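Local coordinates for neisseria adhesin A (Neisseria meningitidis, PDB 4CJD), which probably adheres to human epithelial cells and promotes bacterial uptake, as a trimeric autotransporter displayed on the meningococcal surface, at residues D26-K31 / G63-L68. Numbering follows the deposited sequence.
Sequences DINGFK and GLKEVL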
ATOM      1  N   ASP A  26       2.504 -31.467  13.976  1.00 12.63           N
ATOM      2  CA  ASP A  26       2.291 -30.026  14.081  1.00 15.15           C
ATOM      3  C   ASP A  26       3.260 -29.236  13.216  1.00 17.86           C
ATOM      4  O   ASP A  26       2.895 -28.242  12.551  1.00 13.24           O
ATOM      5  CB  ASP A  26       2.428 -29.532  15.532  1.00 12.03           C
ATOM      6  CG  ASP A  26       1.192 -29.783  16.338  1.00 23.86           C
ATOM      7  OD1 ASP A  26       0.180 -30.229  15.761  1.00 21.84           O
ATOM      8  OD2 ASP A  26       1.234 -29.537  17.535  1.00 26.59           O
ATOM      9  N   ILE A  27       4.506 -29.663  13.218  1.00 11.78           N
ATOM     10  CA  ILE A  27       5.525 -28.911  12.470  1.00 12.50           C
ATOM     11  C   ILE A  27       5.482 -29.157  10.964  1.00 15.17           C
ATOM     12  O   ILE A  27       5.640 -28.225  10.138  1.00 13.46           O
ATOM     13  CB  ILE A  27       6.937 -29.238  13.028  1.00 11.36           C
ATOM     14  CG1 ILE A  27       7.101 -28.601  14.422  1.00 14.82           C
ATOM     15  CG2 ILE A  27       8.102 -28.729  12.084  1.00 11.17           C
ATOM     16  CD1 ILE A  27       8.290 -29.232  15.217  1.00 12.74           C
ATOM     17  N   ASN A  28       5.255 -30.401  10.595  1.00 11.30           N
ATOM     18  CA  ASN A  28       5.388 -30.805   9.183  1.00 15.81           C
ATOM     19  C   ASN A  28       4.073 -31.039   8.496  1.00 14.79           C
ATOM     20  O   ASN A  28       4.025 -31.159   7.274  1.00 11.76           O
ATOM     21  CB  ASN A  28       6.236 -32.073   9.058  1.00 15.52           C
ATOM     22  CG  ASN A  28       7.659 -31.849   9.540  1.00 21.29           C
ATOM     23  OD1 ASN A  28       8.378 -31.076   8.963  1.00 22.04           O
ATOM     24  ND2 ASN A  28       8.029 -32.472  10.638  1.00 21.09           N
ATOM     25  N   GLY A  29       2.982 -31.105   9.251  1.00 12.35           N
ATOM     26  CA  GLY A  29       1.697 -31.223   8.555  1.00 14.47           C
ATOM     27  C   GLY A  29       1.177 -32.649   8.562  1.00 18.43           C
ATOM     28  O   GLY A  29       1.935 -33.587   8.857  1.00 15.21           O
ATOM     29  N   PHE A  30      -0.113 -32.842   8.283  1.00 14.62           N
ATOM     30  CA  PHE A  30      -0.581 -34.201   8.034  1.00 13.40           C
ATOM     31  C   PHE A  30      -1.729 -34.151   7.046  1.00 14.43           C
ATOM     32  O   PHE A  30      -2.269 -33.064   6.706  1.00 13.92           O
ATOM     33  CB  PHE A  30      -1.010 -34.915   9.335  1.00 14.00           C
ATOM     34  CG  PHE A  30      -2.237 -34.295   9.980  1.00 18.99           C
ATOM     35  CD1 PHE A  30      -2.116 -33.126  10.743  1.00 16.92           C
ATOM     36  CD2 PHE A  30      -3.503 -34.860   9.806  1.00 14.61           C
ATOM     37  CE1 PHE A  30      -3.235 -32.530  11.339  1.00 13.48           C
ATOM     38  CE2 PHE A  30      -4.654 -34.274  10.399  1.00 14.67           C
ATOM     39  CZ  PHE A  30      -4.513 -33.116  11.186  1.00 14.04           C
ATOM     40  N   LYS A  31      -2.093 -35.316   6.543  1.00 15.47           N
ATOM     41  CA  LYS A  31      -3.127 -35.378   5.517  1.00 14.73           C
ATOM     42  C   LYS A  31      -4.013 -36.560   5.764  1.00 15.78           C
ATOM     43  O   LYS A  31      -3.699 -37.429   6.607  1.00 16.32           O
ATOM     44  CB  LYS A  31      -2.492 -35.486   4.146  1.00 14.78           C
ATOM     45  CG  LYS A  31      -1.779 -36.815   3.913  1.00 15.58           C
ATOM     46  CD  LYS A  31      -1.014 -36.731   2.568  1.00 16.35           C
ATOM     47  CE  LYS A  31      -0.400 -38.026   2.163  1.00 21.56           C
ATOM     48  NZ  LYS A  31       0.603 -38.501   3.137  1.00 22.39           N
ATOM     49  N   GLY A  63       0.685 -27.742   8.695  1.00 13.49           N
ATOM     50  CA  GLY A  63       1.907 -27.709   9.485  1.00 12.94           C
ATOM     51  C   GLY A  63       2.539 -26.346   9.529  1.00  9.80           C
ATOM     52  O   GLY A  63       2.323 -25.512   8.639  1.00 11.59           O
ATOM     53  N   LEU A  64       3.284 -26.074  10.599  1.00 14.88           N
ATOM     54  CA  LEU A  64       3.886 -24.754  10.781  1.00 13.99           C
ATOM     55  C   LEU A  64       4.836 -24.350   9.632  1.00 11.16           C
ATOM     56  O   LEU A  64       4.826 -23.196   9.162  1.00  9.82           O
ATOM     57  CB  LEU A  64       4.636 -24.724  12.125  1.00  9.79           C
ATOM     58  CG  LEU A  64       3.792 -25.088  13.372  1.00 18.41           C
ATOM     59  CD1 LEU A  64       4.663 -25.143  14.598  1.00 17.26           C
ATOM     60  CD2 LEU A  64       2.632 -24.139  13.603  1.00 16.38           C
ATOM     61  N   LYS A  65       5.646 -25.289   9.158  1.00 13.03           N
ATOM     62  CA  LYS A  65       6.611 -24.945   8.078  1.00 14.82           C
ATOM     63  C   LYS A  65       5.894 -24.464   6.815  1.00 13.50           C
ATOM     64  O   LYS A  65       6.256 -23.449   6.227  1.00 11.26           O
ATOM     65  CB  LYS A  65       7.523 -26.153   7.724  1.00 12.12           C
ATOM     66  CG  LYS A  65       8.485 -26.604   8.898  1.00 16.67           C
ATOM     67  CD  LYS A  65       9.484 -27.782   8.387  1.00 22.74           C
ATOM     68  CE  LYS A  65      10.255 -28.596   9.476  1.00 59.45           C
ATOM     69  NZ  LYS A  65      10.820 -30.060   9.167  1.00 26.25           N
ATOM     70  N   GLU A  66       4.857 -25.191   6.407  1.00 14.58           N
ATOM     71  CA  GLU A  66       4.160 -24.800   5.216  1.00  9.70           C
ATOM     72  C   GLU A  66       3.424 -23.475   5.378  1.00 10.49           C
ATOM     73  O   GLU A  66       3.343 -22.687   4.425  1.00 12.26           O
ATOM     74  CB  GLU A  66       3.167 -25.902   4.784  1.00 12.50           C
ATOM     75  CG  GLU A  66       2.390 -25.510   3.520  1.00 13.11           C
ATOM     76  CD  GLU A  66       3.304 -25.251   2.333  1.00 23.63           C
ATOM     77  OE1 GLU A  66       4.435 -25.761   2.335  1.00 23.07           O
ATOM     78  OE2 GLU A  66       2.914 -24.500   1.420  1.00 24.97           O
ATOM     79  N   VAL A  67       2.825 -23.221   6.547  1.00 14.26           N
ATOM     80  CA  VAL A  67       2.150 -21.921   6.706  1.00 13.69           C
ATOM     81  C   VAL A  67       3.216 -20.808   6.633  1.00 14.26           C
ATOM     82  O   VAL A  67       3.025 -19.740   5.985  1.00 10.35           O
ATOM     83  CB  VAL A  67       1.351 -21.829   8.065  1.00 16.88           C
ATOM     84  CG1 VAL A  67       0.723 -20.416   8.244  1.00 13.26           C
ATOM     85  CG2 VAL A  67       0.221 -22.907   8.097  1.00  9.25           C
ATOM     86  N   LEU A  68       4.346 -21.037   7.286  1.00  9.17           N
ATOM     87  CA  LEU A  68       5.405 -20.021   7.198  1.00 16.40           C
ATOM     88  C   LEU A  68       5.842 -19.799   5.741  1.00 14.97           C
ATOM     89  O   LEU A  68       6.052 -18.648   5.328  1.00 13.02           O
ATOM     90  CB  LEU A  68       6.604 -20.399   8.064  1.00 14.95           C
ATOM     91  CG  LEU A  68       6.452 -20.125   9.564  1.00 21.65           C
ATOM     92  CD1 LEU A  68       7.551 -20.836  10.341  1.00 21.71           C
ATOM     93  CD2 LEU A  68       6.476 -18.650   9.846  1.00 13.23           C
TER
HETATM   94  O   HOH W   1       4.432 -27.837   7.262  1.00 11.08           O
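Asp26 and Ile27, near the C-terminal end of helix 9-28, offer their carbonyls to the first backbone N-H groups of helix 64-113. Leu64 N donates to Asp26 O at 2.9 Å and Lys65 N to Ile27 O at 3.1 Å, the latter nearly straight (175° at the hydrogen). Although Leu64 N also comes close to Ile27 O, the angle is too poor for a bond. A water extends the series, donating to Ile27 O and accepting from Glu66 N, so two donors grip that oxygen. Thus, within the head domain, helix 64-113 takes over in space where helix 9-28 stops, while strands 35-40 and 43-48 and helix 51-56 loop out between them.

The tight part centres on two glycines, with Gly63 CA 3.6 Å from Gly29 N. Gly63, the N-cap residue, also presses its CA against Asp26 O at 3.3 Å in a CA-H...O contact. A second, separate close contact lies at the Lys65 side chain: chi1 of -71° sets CG1 of Ile27 beside the backbone N and leaves CG2 anti to it, facing the lysine chain, where Ile27 CG2 meets Lys65 CE at 3.4 Å, closer than usual carbon contact. Ile27 CG1 and Leu64 CD1 touch more loosely, at 4.2 Å.

Toward solvent lies exposed Asn28. The Lys65 chain, extended beyond CG, runs alongside it and brings NZ to a lone pair of Asn28 OD1 at 2.7 Å, in the amide plane. Between subunits, Lys65 NZ also forms a salt bridge with Asp26 of the second subunit, while Asp26 here pairs with Lys65 of the third subunit. The chemistry therefore implies a helix junction joined by backbone bonds within each chain and by lysine–aspartate bridges between chains that, repeated in the homotrimer, would close a ring.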